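Local coordinates for DNA-damage inducible protein DDI1-like protein (Leishmania major, PDB 5YQ8) that acts as an aspartic protease, this chain being the retroviral protease-like domain of a longer DDI1-family protein, at residues Leu6-Gln14 / His65-Gly73. Sequence-based numbering, arbitrary orientation.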
loop_
_atom_site.group_PDB
_atom_site.type_symbol
_atom_site.label_atom_id
_atom_site.label_comp_id
_atom_site.label_asym_id
_atom_site.label_seq_id
_atom_site.Cartn_x
_atom_site.Cartn_y
_atom_site.Cartn_z
ATOM N N LEU A 6 5.087 -1.595 -6.624
ATOM C CA LEU A 6 4.250 -2.614 -7.314
ATOM C C LEU A 6 3.360 -1.954 -8.361
ATOM O O LEU A 6 2.504 -1.156 -8.018
ATOM C CB LEU A 6 3.332 -3.383 -6.341
ATOM C CG LEU A 6 4.029 -4.064 -5.180
ATOM C CD1 LEU A 6 3.043 -4.927 -4.355
ATOM C CD2 LEU A 6 5.216 -4.922 -5.709
ATOM N N TYR A 7 3.597 -2.293 -9.627
ATOM C CA TYR A 7 2.707 -1.936 -10.737
ATOM C C TYR A 7 2.296 -3.169 -11.528
ATOM O O TYR A 7 3.055 -4.072 -11.679
ATOM C CB TYR A 7 3.371 -0.945 -11.668
ATOM C CG TYR A 7 3.576 0.416 -11.069
ATOM C CD1 TYR A 7 4.653 0.692 -10.184
ATOM C CD2 TYR A 7 2.767 1.472 -11.456
ATOM C CE1 TYR A 7 4.805 1.945 -9.649
ATOM C CE2 TYR A 7 2.956 2.746 -10.941
ATOM C CZ TYR A 7 3.934 2.968 -10.036
ATOM O OH TYR A 7 4.044 4.223 -9.618
ATOM N N VAL A 8 1.062 -3.203 -11.970
ATOM C CA VAL A 8 0.597 -4.144 -12.942
ATOM C C VAL A 8 0.115 -3.456 -14.205
ATOM O O VAL A 8 -0.442 -2.347 -14.152
ATOM C CB VAL A 8 -0.481 -5.018 -12.363
ATOM C CG1 VAL A 8 0.107 -5.945 -11.307
ATOM C CG2 VAL A 8 -1.667 -4.192 -11.831
ATOM N N PRO A 9 0.321 -4.122 -15.361
ATOM C CA PRO A 9 -0.314 -3.596 -16.574
ATOM C C PRO A 9 -1.782 -4.042 -16.705
ATOM O O PRO A 9 -2.210 -4.992 -16.089
ATOM C CB PRO A 9 0.534 -4.169 -17.676
ATOM C CG PRO A 9 0.972 -5.546 -17.070
ATOM C CD PRO A 9 1.123 -5.339 -15.617
ATOM N N CYS A 10 -2.547 -3.308 -17.487
ATOM C CA CYS A 10 -3.923 -3.618 -17.818
ATOM C C CYS A 10 -4.377 -2.733 -18.974
ATOM O O CYS A 10 -3.668 -1.835 -19.388
ATOM C CB CYS A 10 -4.841 -3.337 -16.605
ATOM S SG CYS A 10 -4.895 -1.630 -15.956
ATOM N N THR A 11 -5.604 -2.935 -19.447
ATOM C CA THR A 11 -6.162 -2.123 -20.545
ATOM C C THR A 11 -7.580 -1.644 -20.193
ATOM O O THR A 11 -8.376 -2.400 -19.691
ATOM C CB THR A 11 -6.228 -2.926 -21.886
ATOM O OG1 THR A 11 -7.090 -4.071 -21.756
ATOM C CG2 THR A 11 -4.891 -3.401 -22.297
ATOM N N ILE A 12 -7.908 -0.409 -20.543
ATOM C CA ILE A 12 -9.238 0.132 -20.459
ATOM C C ILE A 12 -9.603 0.651 -21.833
ATOM O O ILE A 12 -8.942 1.588 -22.339
ATOM C CB ILE A 12 -9.279 1.290 -19.471
ATOM C CG1 ILE A 12 -8.745 0.812 -18.105
ATOM C CG2 ILE A 12 -10.698 1.835 -19.342
ATOM C CD1 ILE A 12 -8.840 1.773 -16.934
ATOM N N ASN A 13 -10.654 0.084 -22.420
ATOM C CA ASN A 13 -11.073 0.367 -23.795
ATOM C C ASN A 13 -9.887 0.230 -24.717
ATOM O O ASN A 13 -9.465 1.253 -25.288
ATOM C CB ASN A 13 -11.595 1.777 -23.971
ATOM C CG ASN A 13 -12.665 2.080 -23.043
ATOM O OD1 ASN A 13 -13.672 1.383 -22.989
ATOM N ND2 ASN A 13 -12.493 3.151 -22.340
ATOM N N GLN A 14 -9.275 -0.945 -24.770
ATOM C CA GLN A 14 -8.178 -1.233 -25.713
ATOM C C GLN A 14 -6.827 -0.538 -25.416
ATOM O O GLN A 14 -5.852 -0.908 -26.057
ATOM C CB GLN A 14 -8.623 -0.842 -27.174
ATOM C CG GLN A 14 -9.891 -1.458 -27.717
ATOM C CD GLN A 14 -9.698 -2.929 -27.951
ATOM O OE1 GLN A 14 -8.570 -3.409 -28.090
ATOM N NE2 GLN A 14 -10.785 -3.661 -27.925
ATOM N N HIS A 65 -18.093 5.433 -11.833
ATOM C CA HIS A 65 -18.754 4.440 -10.933
ATOM C C HIS A 65 -18.562 3.015 -11.403
ATOM O O HIS A 65 -18.617 2.084 -10.630
ATOM C CB HIS A 65 -20.247 4.757 -10.760
ATOM C CG HIS A 65 -20.493 6.128 -10.248
ATOM N ND1 HIS A 65 -19.955 6.587 -9.074
ATOM C CD2 HIS A 65 -21.204 7.152 -10.765
ATOM C CE1 HIS A 65 -20.371 7.827 -8.863
ATOM N NE2 HIS A 65 -21.114 8.200 -9.887
ATOM N N MET A 66 -18.340 2.867 -12.696
ATOM C CA MET A 66 -18.096 1.568 -13.322
ATOM C C MET A 66 -17.502 1.789 -14.684
ATOM O O MET A 66 -18.076 2.489 -15.489
ATOM C CB MET A 66 -19.350 0.710 -13.460
ATOM C CG MET A 66 -19.050 -0.698 -13.966
ATOM S SD MET A 66 -19.085 -0.730 -15.729
ATOM C CE MET A 66 -18.871 -2.423 -16.083
ATOM N N THR A 67 -16.290 1.267 -14.869
ATOM C CA THR A 67 -15.668 1.135 -16.152
ATOM C C THR A 67 -15.030 -0.241 -16.214
ATOM O O THR A 67 -14.372 -0.677 -15.268
ATOM C CB THR A 67 -14.602 2.227 -16.405
ATOM O OG1 THR A 67 -13.988 2.051 -17.710
ATOM C CG2 THR A 67 -13.530 2.224 -15.367
ATOM N N PRO A 68 -15.170 -0.899 -17.333
ATOM C CA PRO A 68 -14.421 -2.161 -17.479
ATOM C C PRO A 68 -12.894 -2.001 -17.649
ATOM O O PRO A 68 -12.418 -1.178 -18.397
ATOM C CB PRO A 68 -15.061 -2.818 -18.713
ATOM C CG PRO A 68 -16.279 -1.980 -18.992
ATOM C CD PRO A 68 -15.979 -0.615 -18.520
ATOM N N VAL A 69 -12.165 -2.769 -16.872
ATOM C CA VAL A 69 -10.710 -2.837 -16.903
ATOM C C VAL A 69 -10.265 -4.281 -17.051
ATOM O O VAL A 69 -10.640 -5.151 -16.259
ATOM C CB VAL A 69 -10.182 -2.279 -15.597
ATOM C CG1 VAL A 69 -8.688 -2.189 -15.624
ATOM C CG2 VAL A 69 -10.721 -0.896 -15.337
ATOM N N ASN A 70 -9.443 -4.535 -18.065
ATOM C CA ASN A 70 -9.019 -5.871 -18.409
ATOM C C ASN A 70 -7.764 -6.182 -17.637
ATOM O O ASN A 70 -6.618 -5.876 -18.048
ATOM C CB ASN A 70 -8.817 -6.028 -19.919
ATOM C CG ASN A 70 -8.271 -7.390 -20.289
ATOM O OD1 ASN A 70 -7.065 -7.655 -20.082
ATOM N ND2 ASN A 70 -9.161 -8.314 -20.716
ATOM N N LEU A 71 -7.961 -6.806 -16.484
ATOM C CA LEU A 71 -6.859 -7.092 -15.560
ATOM C C LEU A 71 -6.815 -8.594 -15.408
ATOM O O LEU A 71 -7.864 -9.260 -15.183
ATOM C CB LEU A 71 -7.081 -6.346 -14.242
ATOM C CG LEU A 71 -5.965 -6.535 -13.217
ATOM C CD1 LEU A 71 -4.586 -6.218 -13.777
ATOM C CD2 LEU A 71 -6.182 -5.687 -11.993
ATOM N N ALA A 72 -5.613 -9.140 -15.571
ATOM C CA ALA A 72 -5.367 -10.596 -15.518
ATOM C C ALA A 72 -6.088 -11.312 -16.587
ATOM O O ALA A 72 -6.539 -12.442 -16.335
ATOM C CB ALA A 72 -5.701 -11.192 -14.120
ATOM N N GLY A 73 -6.194 -10.682 -17.764
ATOM C CA GLY A 73 -7.045 -11.209 -18.837
ATOM C C GLY A 73 -8.558 -11.347 -18.557
ATOM O O GLY A 73 -9.297 -11.997 -19.304
HETATM O O HOH W 1 -11.748 -2.349 -20.803
#
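The side chains of N70 and T11 lie side by side, pointing the same way, with T11 OG1 above the amide plane of N70 and displaced toward its CB end. The tight spot is at the root of the amide, where T11 OG1 sits 3.2 Å from N70 CB; N70 OD1 stays 4.0 Å from T11 OG1, too far for a hydrogen bond. The backbone link is a single antiparallel hydrogen-bonded pair: N70 N reaches T11 O at 2.9 Å, almost straight at 176°, while the return bond from T11 N to N70 O is weak at 3.4 Å. Farther along, a single water replaces direct pairing, accepting from N13 N and donating to P68 O at 2.8 Å. With the strand axes at 143°, the two chains splay from this one bridge.

On the face opposite T11 and N70, the apolar side chains of C10, I12, V69 and L71 meet. The extended chain of I12 (chi2 -174°) carries CD1 to 3.6 Å from V69 CG2; its second branch, CG2, turns to P68 O and T67 OG1. The other methyl of V69, CG1, faces C10 SG at 3.8 Å. L71 CD1 lies 3.5 Å from P9 O and also meets C10 CB and V8 CG2 at similar range, the V8 and L71 side chains crossing nearly at a right angle.

Strands 7-12 and 62-71 are the outermost strands of a six-stranded mixed sheet, so the bridge brings its two edges together, consistent with the closed barrel of a retropepsin subunit. Strand 15-21 flanks the first through V8-A19 and C10-V17 backbone bonds, and strand 74-83 the second, with F78 against V69, Y75 against N70 and I76 against L71; V118 of strand 116-119 packs on V8 and P9.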